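Local structure of conserved protein (Methanothermobacter thermautotrophicus, 1T57) at residues N35-L40 with S69-G74; F55-A58 with E63-L66; E96-L101 with V106-G111; I169-T174 with D179-L184. The protein is of unknown function but binds flavin mononucleotide and magnesium, and probably shares the alpha/beta fold of the pyruvate kinase C-terminal domain. One frame throughout, in Å; residues are numbered along the deposited sequence.

Interaction 1: N35-L40 with S69-G74; sequences NTERVL and SEMVEG
The bond from Leu40 N to Thr36 O, 2.8 Å long, fixes the helical turn from which Leu40 meets Met71, a residue modelled as selenomethionine. A second backbone bond, Val39 N to Asn35 O, is 3.1 Å long. No hydrogen bond joins the two segments, so the contact rests on van der Waals approaches, chiefly the apolar pair Leu40 and Met71, with Glu37 at the side. Met71 reaches over with a chain bent at both chi2 and chi3 (144° and 80°), and the bends turn SE toward Leu40 and Glu37. Its SE atom is 4.1 Å from Leu40 CB, which puts the selenium against the CB methylene of the leucine and not against its methyl groups. The position of CE is doubtful, because it is modelled too close to the Leu40 backbone. In the alpha/beta fold, Met71 belongs to the turn that leads from helix 63-69 into strand 75-79, and Leu40 to the first part of helix 36-50. The contact therefore joins a helix to the connection beyond its neighbour. Leu40 also touches Arg67 and Leu68 of helix 63-69, while Val72 packs on Val43 further along helix 36-50. On the outer side, Glu37 comes at a slant to Met71, one turn before Leu40. Its carboxylate oxygen OE1 stands 3.9 Å from Met71 SE, a van der Waals approach on the exposed side. Glu41, one residue beyond Leu40, touches Met71 as well.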
loop_
_atom_site.group_PDB
_atom_site.type_symbol
_atom_site.label_atom_id
_atom_site.label_comp_id
_atom_site.label_asym_id
_atom_site.label_seq_id
_atom_site.Cartn_x
_atom_site.Cartn_y
_atom_site.Cartn_z
ATOM N N ASN A 35 35.017 -13.698 5.700
ATOM C CA ASN A 35 34.446 -15.037 5.522
ATOM C C ASN A 35 34.492 -15.593 4.091
ATOM O O ASN A 35 34.378 -16.795 3.884
ATOM C CB ASN A 35 32.985 -15.048 5.999
ATOM C CG ASN A 35 32.815 -14.491 7.393
ATOM O OD1 ASN A 35 33.406 -14.988 8.344
ATOM N ND2 ASN A 35 31.991 -13.469 7.528
ATOM N N THR A 36 34.669 -14.717 3.111
ATOM C CA THR A 36 34.665 -15.142 1.720
ATOM C C THR A 36 35.320 -16.466 1.393
ATOM O O THR A 36 34.683 -17.352 0.809
ATOM C CB THR A 36 35.278 -14.079 0.812
ATOM O OG1 THR A 36 34.638 -12.822 1.057
ATOM C CG2 THR A 36 35.050 -14.440 -0.651
ATOM N N GLU A 37 36.581 -16.610 1.776
ATOM C CA GLU A 37 37.324 -17.819 1.465
ATOM C C GLU A 37 36.621 -19.081 1.932
ATOM O O GLU A 37 36.540 -20.070 1.192
ATOM C CB GLU A 37 38.736 -17.739 2.057
ATOM C CG GLU A 37 39.812 -18.310 1.134
ATOM C CD GLU A 37 39.447 -18.166 -0.337
ATOM O OE1 GLU A 37 39.027 -19.176 -0.947
ATOM O OE2 GLU A 37 39.564 -17.043 -0.878
ATOM N N ARG A 38 36.094 -19.040 3.149
ATOM C CA ARG A 38 35.404 -20.192 3.681
ATOM C C ARG A 38 34.113 -20.475 2.897
ATOM O O ARG A 38 33.834 -21.630 2.573
ATOM C CB ARG A 38 35.114 -19.986 5.170
ATOM C CG ARG A 38 34.642 -21.243 5.884
ATOM C CD ARG A 38 35.546 -22.428 5.571
ATOM N NE ARG A 38 35.033 -23.680 6.122
ATOM C CZ ARG A 38 35.360 -24.889 5.665
ATOM N NH1 ARG A 38 36.201 -25.013 4.639
ATOM N NH2 ARG A 38 34.852 -25.975 6.241
ATOM N N VAL A 39 33.337 -19.442 2.560
ATOM C CA VAL A 39 32.118 -19.714 1.815
ATOM C C VAL A 39 32.435 -20.193 0.403
ATOM O O VAL A 39 31.724 -21.030 -0.126
ATOM C CB VAL A 39 31.117 -18.489 1.771
ATOM C CG1 VAL A 39 31.474 -17.509 2.817
ATOM C CG2 VAL A 39 31.046 -17.868 0.371
ATOM N N LEU A 40 33.488 -19.688 -0.218
ATOM C CA LEU A 40 33.805 -20.175 -1.555
ATOM C C LEU A 40 34.200 -21.651 -1.483
ATOM O O LEU A 40 33.899 -22.435 -2.387
ATOM C CB LEU A 40 34.938 -19.358 -2.166
ATOM C CG LEU A 40 34.477 -17.967 -2.583
ATOM C CD1 LEU A 40 35.650 -17.030 -2.636
ATOM C CD2 LEU A 40 33.791 -18.055 -3.921
ATOM N N SER A 69 35.178 -18.480 -9.614
ATOM C CA SER A 69 35.400 -19.133 -10.902
ATOM C C SER A 69 36.550 -20.144 -10.909
ATOM O O SER A 69 36.547 -21.085 -11.710
ATOM C CB SER A 69 35.648 -18.080 -11.984
ATOM O OG SER A 69 36.769 -17.261 -11.663
ATOM N N GLU A 70 37.519 -19.940 -10.016
ATOM C CA GLU A 70 38.700 -20.798 -9.897
ATOM C C GLU A 70 38.522 -22.059 -9.067
ATOM O O GLU A 70 39.406 -22.911 -9.047
ATOM C CB GLU A 70 39.863 -20.006 -9.307
ATOM C CG GLU A 70 40.683 -19.277 -10.334
ATOM C CD GLU A 70 40.877 -17.822 -9.983
ATOM O OE1 GLU A 70 41.139 -17.535 -8.787
ATOM O OE2 GLU A 70 40.772 -16.975 -10.905
HETATM N N MSE A 71 37.394 -22.175 -8.376
HETATM C CA MSE A 71 37.135 -23.335 -7.532
HETATM C C MSE A 71 35.923 -24.117 -7.964
HETATM O O MSE A 71 35.701 -25.241 -7.513
HETATM C CB MSE A 71 36.939 -22.905 -6.079
HETATM C CG MSE A 71 38.225 -22.713 -5.324
HETATM SE SE MSE A 71 38.037 -21.262 -4.121
HETATM C CE MSE A 71 37.087 -22.183 -2.734
ATOM N N VAL A 72 35.126 -23.526 -8.837
ATOM C CA VAL A 72 33.925 -24.189 -9.276
ATOM C C VAL A 72 33.851 -24.131 -10.789
ATOM O O VAL A 72 34.410 -23.226 -11.408
ATOM C CB VAL A 72 32.692 -23.511 -8.642
ATOM C CG1 VAL A 72 32.822 -23.524 -7.116
ATOM C CG2 VAL A 72 32.572 -22.065 -9.140
ATOM N N GLU A 73 33.170 -25.104 -11.382
ATOM C CA GLU A 73 33.045 -25.146 -12.822
ATOM C C GLU A 73 31.569 -25.227 -13.214
ATOM O O GLU A 73 30.741 -25.739 -12.448
ATOM C CB GLU A 73 33.822 -26.344 -13.373
ATOM C CG GLU A 73 35.320 -26.310 -13.055
ATOM C CD GLU A 73 36.082 -27.475 -13.668
ATOM O OE1 GLU A 73 35.856 -27.755 -14.867
ATOM O OE2 GLU A 73 36.906 -28.097 -12.956
ATOM N N GLY A 74 31.248 -24.713 -14.401
ATOM C CA GLY A 74 29.877 -24.722 -14.883
ATOM C C GLY A 74 29.443 -23.311 -15.237
ATOM O O GLY A 74 30.273 -22.457 -15.570
#

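Interaction 2: F55-A58 with E63-L66; sequences FVVA and ETAL. With FMN (flavin mononucleotide), chain E.
Apolar contact between the segments is slight: Val57 CG1 faces Thr64 CG2 at 4.4 Å, methyl to methyl. The first torsion of Thr64 sets this up, turning CG2 to the far side of CB from its own backbone N and leaving OG1 beside that N. One branch thus serves the strand and the other the ligand. The strand's last carbonyl adds a looser touch, with Ala58 O 4.4 Å from Thr64 CB.

Polar contact runs through the flavin mononucleotide rather than directly across. Thr64 OG1 gives a weak hydrogen bond to FMN O4' at 3.5 Å and lies 2.9 Å from FMN O2P. Glu63 N is 3.4 Å from FMN O1P, so the phosphate sits by the first turn of helix 63-69, where the helix dipole would probably favour its charge. Ala58 contributes by shape: its CB is 3.8 Å from both C2' and C9 of FMN, against the ribityl chain and over one face of the flavin, at C9 of its benzenoid ring.

Between the segments, Ser59 OG holds Ala65 N and Ser61 OG holds Glu63 N. The pair opens the beta-alpha-beta unit of strand 54-58, helix 63-69 and strand 75-79, with Ala65 touching Ser78 and Leu101. Strand 54-58 itself lies between strands 75-79 and 168-172, and helix 144-158 packs on Val56 and Ala58.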
loop_
_atom_site.group_PDB
_atom_site.type_symbol
_atom_site.label_atom_id
_atom_site.label_comp_id
_atom_site.label_asym_id
_atom_site.label_seq_id
_atom_site.Cartn_x
_atom_site.Cartn_y
_atom_site.Cartn_z
ATOM N N PHE A 55 25.741 -21.205 -10.747
ATOM C CA PHE A 55 26.058 -20.331 -9.624
ATOM C C PHE A 55 25.773 -18.877 -9.922
ATOM O O PHE A 55 26.252 -18.348 -10.909
ATOM C CB PHE A 55 27.545 -20.438 -9.242
ATOM C CG PHE A 55 28.005 -21.816 -8.872
ATOM C CD1 PHE A 55 28.333 -22.749 -9.849
ATOM C CD2 PHE A 55 28.104 -22.183 -7.538
ATOM C CE1 PHE A 55 28.770 -24.040 -9.492
ATOM C CE2 PHE A 55 28.534 -23.457 -7.179
ATOM C CZ PHE A 55 28.859 -24.388 -8.158
ATOM N N VAL A 56 25.007 -18.225 -9.060
ATOM C CA VAL A 56 24.752 -16.814 -9.263
ATOM C C VAL A 56 25.433 -16.112 -8.099
ATOM O O VAL A 56 25.201 -16.470 -6.941
ATOM C CB VAL A 56 23.266 -16.498 -9.274
ATOM C CG1 VAL A 56 22.603 -16.986 -7.977
ATOM C CG2 VAL A 56 23.076 -15.000 -9.487
ATOM N N VAL A 57 26.273 -15.125 -8.394
ATOM C CA VAL A 57 27.017 -14.442 -7.335
ATOM C C VAL A 57 27.038 -12.941 -7.419
ATOM O O VAL A 57 27.308 -12.381 -8.469
ATOM C CB VAL A 57 28.496 -14.866 -7.319
ATOM C CG1 VAL A 57 29.167 -14.354 -6.065
ATOM C CG2 VAL A 57 28.608 -16.349 -7.411
ATOM N N ALA A 58 26.792 -12.299 -6.292
ATOM C CA ALA A 58 26.816 -10.850 -6.221
ATOM C C ALA A 58 28.260 -10.400 -6.083
ATOM O O ALA A 58 28.926 -10.690 -5.078
ATOM C CB ALA A 58 26.021 -10.366 -5.023
ATOM N N GLU A 63 35.698 -8.968 -7.868
ATOM C CA GLU A 63 36.702 -9.759 -7.178
ATOM C C GLU A 63 36.110 -11.118 -6.808
ATOM O O GLU A 63 36.540 -12.136 -7.349
ATOM C CB GLU A 63 37.227 -9.004 -5.948
ATOM C CG GLU A 63 38.528 -9.548 -5.367
ATOM C CD GLU A 63 39.417 -8.452 -4.768
ATOM O OE1 GLU A 63 38.918 -7.611 -3.987
ATOM O OE2 GLU A 63 40.630 -8.431 -5.081
ATOM N N THR A 64 35.098 -11.119 -5.936
ATOM C CA THR A 64 34.442 -12.354 -5.486
ATOM C C THR A 64 34.108 -13.306 -6.624
ATOM O O THR A 64 34.278 -14.505 -6.506
ATOM C CB THR A 64 33.142 -12.069 -4.758
ATOM O OG1 THR A 64 33.265 -10.852 -4.016
ATOM C CG2 THR A 64 32.830 -13.217 -3.820
ATOM N N ALA A 65 33.614 -12.757 -7.726
ATOM C CA ALA A 65 33.291 -13.557 -8.897
ATOM C C ALA A 65 34.569 -14.265 -9.351
ATOM O O ALA A 65 34.563 -15.486 -9.566
ATOM C CB ALA A 65 32.766 -12.657 -10.009
ATOM N N LEU A 66 35.660 -13.496 -9.478
ATOM C CA LEU A 66 36.957 -14.032 -9.907
ATOM C C LEU A 66 37.364 -15.249 -9.105
ATOM O O LEU A 66 37.572 -16.326 -9.663
ATOM C CB LEU A 66 38.050 -12.979 -9.783
ATOM C CG LEU A 66 38.057 -11.873 -10.834
ATOM C CD1 LEU A 66 39.119 -10.845 -10.469
ATOM C CD2 LEU A 66 38.306 -12.478 -12.207
HETATM N N1 FMN E . 25.481 -6.149 0.191
HETATM C C2 FMN E . 24.790 -5.897 1.371
HETATM O O2 FMN E . 25.352 -5.986 2.445
HETATM N N3 FMN E . 23.437 -5.699 1.419
HETATM C C4 FMN E . 22.728 -5.542 0.255
HETATM O O4 FMN E . 21.493 -5.482 0.310
HETATM C C4A FMN E . 23.388 -5.819 -0.945
HETATM N N5 FMN E . 22.703 -5.729 -2.136
HETATM C C5A FMN E . 23.279 -6.271 -3.260
HETATM C C6 FMN E . 22.565 -6.188 -4.444
HETATM C C7 FMN E . 23.121 -6.589 -5.627
HETATM C C7M FMN E . 22.293 -6.390 -6.855
HETATM C C8 FMN E . 24.507 -6.620 -5.723
HETATM C C8M FMN E . 25.185 -6.932 -7.046
HETATM C C9 FMN E . 25.250 -6.672 -4.545
HETATM C C9A FMN E . 24.638 -6.599 -3.290
HETATM N N10 FMN E . 25.407 -6.414 -2.132
HETATM C C10 FMN E . 24.745 -6.191 -0.951
HETATM C "C1'" FMN E . 26.891 -6.705 -2.081
HETATM C "C2'" FMN E . 27.104 -8.193 -2.115
HETATM O "O2'" FMN E . 26.307 -8.783 -1.082
HETATM C "C3'" FMN E . 28.550 -8.542 -1.843
HETATM O "O3'" FMN E . 28.974 -7.988 -0.634
HETATM C "C4'" FMN E . 29.603 -8.464 -2.961
HETATM O "O4'" FMN E . 30.726 -9.103 -2.402
HETATM C "C5'" FMN E . 30.288 -7.200 -3.435
HETATM O "O5'" FMN E . 31.304 -7.717 -4.265
HETATM P P FMN E . 32.884 -7.412 -4.247
HETATM O O1P FMN E . 33.423 -7.930 -5.535
HETATM O O2P FMN E . 33.617 -8.084 -3.069
HETATM O O3P FMN E . 33.027 -5.886 -4.177
#

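Interaction 3: E96-L101 with V106-G111; sequences EARDAL and VNVYAG
Leu101 and Val108 carry the apolar part of the contact, their side chains crossing at about a right angle. The methyl CG2 of Val108 is 3.6 Å from Leu101 CD2 and 3.8 Å from Leu101 CB, so one valine branch touches both the root and the end of the leucine. That branch stands opposite the carbonyl carbon of Val108, while the other, CG1, turns to Arg98 and lies 4.3 Å from its CG. The arginine thus takes part through the aliphatic stem. Val106 adds a third apolar pair, with its CB 4.3 Å from Leu101 CB. The pattern suits the last helix and strand of a beta-alpha-beta unit: strand 75-79 leads to helix 95-104, and the chain then returns through Val106 into strand 107-109, the outermost strand on that side of the sheet as counted within this chain. Val106 and Val108, two positions apart, both send their CB toward the helix. The polar part is a single backbone bond, Val106 N to Leu101 O, 3.2 Å long and nearly straight (163° at the hydrogen). The donor stands well above the carbonyl plane, 45° out of it, so the bond is not aligned with a lone pair. Spanning five residues, it ties the start of the strand segment to the last turns of the helix. Leu101 further rests on Leu66 of helix 63-69, and Val106 on Ile76 and Ser78 of the neighbouring strand. Tyr109 meets Tyr109 of a third subunit, ring planes at about 15°.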
loop_
_atom_site.group_PDB
_atom_site.type_symbol
_atom_site.label_atom_id
_atom_site.label_comp_id
_atom_site.label_asym_id
_atom_site.label_seq_id
_atom_site.Cartn_x
_atom_site.Cartn_y
_atom_site.Cartn_z
ATOM N N GLU A 96 37.561 -3.114 -17.155
ATOM C CA GLU A 96 38.664 -4.066 -17.045
ATOM C C GLU A 96 38.248 -5.341 -16.329
ATOM O O GLU A 96 38.475 -6.446 -16.820
ATOM C CB GLU A 96 39.812 -3.439 -16.268
ATOM C CG GLU A 96 40.191 -2.061 -16.742
ATOM C CD GLU A 96 40.828 -1.257 -15.635
ATOM O OE1 GLU A 96 41.535 -1.863 -14.804
ATOM O OE2 GLU A 96 40.631 -0.022 -15.589
ATOM N N ALA A 97 37.659 -5.184 -15.147
ATOM C CA ALA A 97 37.216 -6.330 -14.364
ATOM C C ALA A 97 36.175 -7.181 -15.117
ATOM O O ALA A 97 36.199 -8.419 -15.050
ATOM C CB ALA A 97 36.651 -5.853 -13.035
ATOM N N ARG A 98 35.263 -6.518 -15.828
ATOM C CA ARG A 98 34.231 -7.210 -16.589
ATOM C C ARG A 98 34.955 -8.040 -17.631
ATOM O O ARG A 98 34.782 -9.260 -17.724
ATOM C CB ARG A 98 33.319 -6.193 -17.273
ATOM C CG ARG A 98 32.363 -6.773 -18.302
ATOM C CD ARG A 98 31.420 -5.698 -18.818
ATOM N NE ARG A 98 32.102 -4.416 -18.983
ATOM C CZ ARG A 98 32.760 -4.029 -20.075
ATOM N NH1 ARG A 98 32.836 -4.822 -21.137
ATOM N NH2 ARG A 98 33.361 -2.844 -20.095
ATOM N N ASP A 99 35.783 -7.356 -18.409
ATOM C CA ASP A 99 36.562 -8.010 -19.433
ATOM C C ASP A 99 37.237 -9.248 -18.847
ATOM O O ASP A 99 37.036 -10.349 -19.352
ATOM C CB ASP A 99 37.603 -7.039 -20.004
ATOM C CG ASP A 99 36.988 -5.985 -20.922
ATOM O OD1 ASP A 99 36.058 -5.275 -20.488
ATOM O OD2 ASP A 99 37.442 -5.856 -22.080
ATOM N N ALA A 100 38.007 -9.074 -17.769
ATOM C CA ALA A 100 38.694 -10.204 -17.126
ATOM C C ALA A 100 37.770 -11.398 -16.909
ATOM O O ALA A 100 38.108 -12.522 -17.291
ATOM C CB ALA A 100 39.321 -9.774 -15.789
ATOM N N LEU A 101 36.607 -11.146 -16.303
ATOM C CA LEU A 101 35.609 -12.183 -16.013
ATOM C C LEU A 101 35.073 -12.867 -17.265
ATOM O O LEU A 101 35.077 -14.098 -17.360
ATOM C CB LEU A 101 34.434 -11.582 -15.235
ATOM C CG LEU A 101 34.459 -11.580 -13.701
ATOM C CD1 LEU A 101 35.701 -10.903 -13.169
ATOM C CD2 LEU A 101 33.236 -10.840 -13.222
ATOM N N VAL A 106 32.634 -16.209 -17.412
ATOM C CA VAL A 106 31.588 -15.869 -16.449
ATOM C C VAL A 106 30.612 -14.844 -16.987
ATOM O O VAL A 106 30.988 -13.701 -17.209
ATOM C CB VAL A 106 32.177 -15.291 -15.157
ATOM C CG1 VAL A 106 31.082 -14.632 -14.329
ATOM C CG2 VAL A 106 32.851 -16.394 -14.368
ATOM N N ASN A 107 29.359 -15.242 -17.192
ATOM C CA ASN A 107 28.342 -14.295 -17.660
ATOM C C ASN A 107 28.200 -13.163 -16.634
ATOM O O ASN A 107 27.941 -13.395 -15.452
ATOM C CB ASN A 107 27.002 -15.003 -17.839
ATOM C CG ASN A 107 27.102 -16.198 -18.755
ATOM O OD1 ASN A 107 27.631 -17.247 -18.374
ATOM N ND2 ASN A 107 26.615 -16.043 -19.981
ATOM N N VAL A 108 28.423 -11.942 -17.093
ATOM C CA VAL A 108 28.327 -10.771 -16.244
ATOM C C VAL A 108 27.065 -9.966 -16.586
ATOM O O VAL A 108 26.788 -9.666 -17.761
ATOM C CB VAL A 108 29.575 -9.904 -16.409
ATOM C CG1 VAL A 108 29.410 -8.593 -15.680
ATOM C CG2 VAL A 108 30.770 -10.653 -15.850
ATOM N N TYR A 109 26.299 -9.619 -15.552
ATOM C CA TYR A 109 25.052 -8.884 -15.748
ATOM C C TYR A 109 24.830 -7.707 -14.786
ATOM O O TYR A 109 25.343 -7.703 -13.677
ATOM C CB TYR A 109 23.896 -9.885 -15.657
ATOM C CG TYR A 109 22.505 -9.313 -15.677
ATOM C CD1 TYR A 109 21.944 -8.814 -16.852
ATOM C CD2 TYR A 109 21.739 -9.292 -14.506
ATOM C CE1 TYR A 109 20.653 -8.307 -16.861
ATOM C CE2 TYR A 109 20.461 -8.795 -14.502
ATOM C CZ TYR A 109 19.923 -8.300 -15.673
ATOM O OH TYR A 109 18.666 -7.763 -15.627
ATOM N N ALA A 110 24.090 -6.695 -15.243
ATOM C CA ALA A 110 23.754 -5.531 -14.421
ATOM C C ALA A 110 22.344 -5.059 -14.768
ATOM O O ALA A 110 21.995 -4.927 -15.931
ATOM C CB ALA A 110 24.758 -4.377 -14.644
ATOM N N GLY A 111 21.539 -4.802 -13.750
ATOM C CA GLY A 111 20.189 -4.334 -13.997
ATOM C C GLY A 111 19.564 -3.850 -12.707
ATOM O O GLY A 111 20.092 -4.121 -11.628
#

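Interaction 4: I169-T174 with D179-L184; sequences IAIGGT and DTALVL. With FMN (flavin mononucleotide), chain E.
Asp179 reaches Thr174 at the loop end of the hairpin, where the chain turns from one strand to the other, and its side chain can be followed outward. CB packs on Asn35. The first torsion, chi1 59°, places CG between the backbone N and the carbonyl carbon, which swings the carboxylate back over residues 173-174. There OD1 accepts the Thr174 hydroxyl on its syn lone pair, OG1 to OD1 being 2.8 Å, and takes a second bond from Gly32 N. OD2 lies 3.0 Å from Gly173 CA and accepts a water at 2.9 Å, which also donates to Thr174 OG1. Two routes, one direct and one through water, therefore link Thr174 to the carboxylate.

Behind this, strands 169-172 and 180-184 form an antiparallel hairpin, their axes at 159°. Ala170 and Leu182 exchange both backbone bonds, and Gly172 N donates to Thr180 O. Gly172 O then accepts from Asp179 N at 3.0 Å and from Thr180 N at 2.8 Å, the mark of a classic beta bulge at Asp179 and Thr180. Ile169 CD1 meets Val183 CG2 on the face that carries Ile171 and Ala181; this face is covered by helix 36-50. On the other face Ala170 CB touches Leu184 CD2.

Gly173 N donates to FMN O2' at 3.0 Å, and O2' donates back to Gly173 O at 2.6 Å. Main-chain atoms of one glycine thus use both the accepting and the donating capacity of the ribityl hydroxyl, so this hydroxyl is recognised here through backbone atoms.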
loop_
_atom_site.group_PDB
_atom_site.type_symbol
_atom_site.label_atom_id
_atom_site.label_comp_id
_atom_site.label_asym_id
_atom_site.label_seq_id
_atom_site.Cartn_x
_atom_site.Cartn_y
_atom_site.Cartn_z
ATOM N N ILE A 169 23.277 -22.564 -6.651
ATOM C CA ILE A 169 23.882 -22.127 -5.398
ATOM C C ILE A 169 23.975 -20.608 -5.511
ATOM O O ILE A 169 24.602 -20.120 -6.444
ATOM C CB ILE A 169 25.307 -22.718 -5.213
ATOM C CG1 ILE A 169 25.247 -24.262 -5.223
ATOM C CG2 ILE A 169 25.923 -22.190 -3.925
ATOM C CD1 ILE A 169 25.605 -24.955 -3.872
ATOM N N ALA A 170 23.340 -19.876 -4.589
ATOM C CA ALA A 170 23.355 -18.404 -4.593
ATOM C C ALA A 170 24.337 -17.890 -3.543
ATOM O O ALA A 170 24.331 -18.367 -2.423
ATOM C CB ALA A 170 21.958 -17.867 -4.306
ATOM N N ILE A 171 25.153 -16.903 -3.909
ATOM C CA ILE A 171 26.192 -16.356 -3.016
ATOM C C ILE A 171 26.123 -14.844 -2.796
ATOM O O ILE A 171 26.140 -14.039 -3.735
ATOM C CB ILE A 171 27.622 -16.719 -3.579
ATOM C CG1 ILE A 171 27.815 -18.246 -3.544
ATOM C CG2 ILE A 171 28.721 -16.033 -2.794
ATOM C CD1 ILE A 171 28.835 -18.821 -4.581
ATOM N N GLY A 172 26.062 -14.454 -1.539
ATOM C CA GLY A 172 26.008 -13.042 -1.245
ATOM C C GLY A 172 26.788 -12.713 0.003
ATOM O O GLY A 172 27.279 -13.606 0.689
ATOM N N GLY A 173 26.904 -11.426 0.304
ATOM C CA GLY A 173 27.630 -11.042 1.493
ATOM C C GLY A 173 27.242 -9.685 2.029
ATOM O O GLY A 173 26.312 -9.054 1.534
ATOM N N THR A 174 27.964 -9.232 3.047
ATOM C CA THR A 174 27.689 -7.936 3.631
ATOM C C THR A 174 28.662 -6.910 3.049
ATOM O O THR A 174 29.836 -6.879 3.407
ATOM C CB THR A 174 27.823 -7.976 5.166
ATOM O OG1 THR A 174 26.979 -9.001 5.710
ATOM C CG2 THR A 174 27.413 -6.672 5.751
ATOM N N ASP A 179 29.544 -13.890 2.627
ATOM C CA ASP A 179 29.355 -14.540 3.924
ATOM C C ASP A 179 28.062 -15.375 3.976
ATOM O O ASP A 179 27.722 -15.964 5.000
ATOM C CB ASP A 179 29.391 -13.501 5.058
ATOM C CG ASP A 179 28.326 -12.437 4.925
ATOM O OD1 ASP A 179 28.397 -11.427 5.658
ATOM O OD2 ASP A 179 27.416 -12.601 4.091
ATOM N N THR A 180 27.351 -15.437 2.854
ATOM C CA THR A 180 26.127 -16.217 2.788
ATOM C C THR A 180 26.010 -16.956 1.480
ATOM O O THR A 180 26.222 -16.390 0.412
ATOM C CB THR A 180 24.884 -15.355 2.901
ATOM O OG1 THR A 180 24.945 -14.568 4.088
ATOM C CG2 THR A 180 23.664 -16.248 2.945
ATOM N N ALA A 181 25.669 -18.230 1.542
ATOM C CA ALA A 181 25.519 -19.005 0.314
ATOM C C ALA A 181 24.334 -19.888 0.550
ATOM O O ALA A 181 24.225 -20.505 1.601
ATOM C CB ALA A 181 26.757 -19.841 0.038
ATOM N N LEU A 182 23.448 -19.947 -0.431
ATOM C CA LEU A 182 22.238 -20.739 -0.306
ATOM C C LEU A 182 22.070 -21.716 -1.462
ATOM O O LEU A 182 22.664 -21.532 -2.517
ATOM C CB LEU A 182 21.024 -19.798 -0.227
ATOM C CG LEU A 182 20.375 -19.454 1.128
ATOM C CD1 LEU A 182 21.365 -19.020 2.168
ATOM C CD2 LEU A 182 19.391 -18.338 0.885
ATOM N N VAL A 183 21.287 -22.769 -1.233
ATOM C CA VAL A 183 20.973 -23.748 -2.261
ATOM C C VAL A 183 19.492 -23.531 -2.514
ATOM O O VAL A 183 18.644 -23.721 -1.640
ATOM C CB VAL A 183 21.221 -25.163 -1.785
ATOM C CG1 VAL A 183 20.540 -26.151 -2.706
ATOM C CG2 VAL A 183 22.715 -25.414 -1.769
ATOM N N LEU A 184 19.165 -23.103 -3.717
ATOM C CA LEU A 184 17.778 -22.804 -3.995
ATOM C C LEU A 184 17.408 -23.009 -5.438
ATOM O O LEU A 184 18.254 -23.303 -6.297
ATOM C CB LEU A 184 17.505 -21.350 -3.603
ATOM C CG LEU A 184 18.469 -20.326 -4.233
ATOM C CD1 LEU A 184 18.277 -20.254 -5.772
ATOM C CD2 LEU A 184 18.260 -18.949 -3.594
HETATM N N1 FMN E . 25.481 -6.149 0.191
HETATM C C2 FMN E . 24.790 -5.897 1.371
HETATM O O2 FMN E . 25.352 -5.986 2.445
HETATM N N3 FMN E . 23.437 -5.699 1.419
HETATM C C4 FMN E . 22.728 -5.542 0.255
HETATM O O4 FMN E . 21.493 -5.482 0.310
HETATM C C4A FMN E . 23.388 -5.819 -0.945
HETATM N N5 FMN E . 22.703 -5.729 -2.136
HETATM C C5A FMN E . 23.279 -6.271 -3.260
HETATM C C6 FMN E . 22.565 -6.188 -4.444
HETATM C C7 FMN E . 23.121 -6.589 -5.627
HETATM C C7M FMN E . 22.293 -6.390 -6.855
HETATM C C8 FMN E . 24.507 -6.620 -5.723
HETATM C C8M FMN E . 25.185 -6.932 -7.046
HETATM C C9 FMN E . 25.250 -6.672 -4.545
HETATM C C9A FMN E . 24.638 -6.599 -3.290
HETATM N N10 FMN E . 25.407 -6.414 -2.132
HETATM C C10 FMN E . 24.745 -6.191 -0.951
HETATM C "C1'" FMN E . 26.891 -6.705 -2.081
HETATM C "C2'" FMN E . 27.104 -8.193 -2.115
HETATM O "O2'" FMN E . 26.307 -8.783 -1.082
HETATM C "C3'" FMN E . 28.550 -8.542 -1.843
HETATM O "O3'" FMN E . 28.974 -7.988 -0.634
HETATM C "C4'" FMN E . 29.603 -8.464 -2.961
HETATM O "O4'" FMN E . 30.726 -9.103 -2.402
HETATM C "C5'" FMN E . 30.288 -7.200 -3.435
HETATM O "O5'" FMN E . 31.304 -7.717 -4.265
HETATM P P FMN E . 32.884 -7.412 -4.247
HETATM O O1P FMN E . 33.423 -7.930 -5.535
HETATM O O2P FMN E . 33.617 -8.084 -3.069
HETATM O O3P FMN E . 33.027 -5.886 -4.177
HETATM O O HOH W 1 25.044 -11.267 5.122
#

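From the N terminus, interaction 1 closes the longest loop, from helix 36-50 to the turn before strand 75-79. Interaction 2 lies wholly within that span, closing the short phosphate-side loop between strand 54-58 and helix 63-69. Interactions 3 and 4 follow in series, and no two contacts cross. Interaction 3 pairs helix 95-104 with strand 107-109 and touches interaction 2 through helix 63-69. Interaction 4 closes the hairpin whose first strand lies beside strand 54-58, with Val56 and Ala58 probably hydrogen-bonded to Ile171. Interactions 2 and 4 both touch the flavin, whereas interactions 3 and 4, about 19 Å apart between centres, do not touch, though both reach the same sheet.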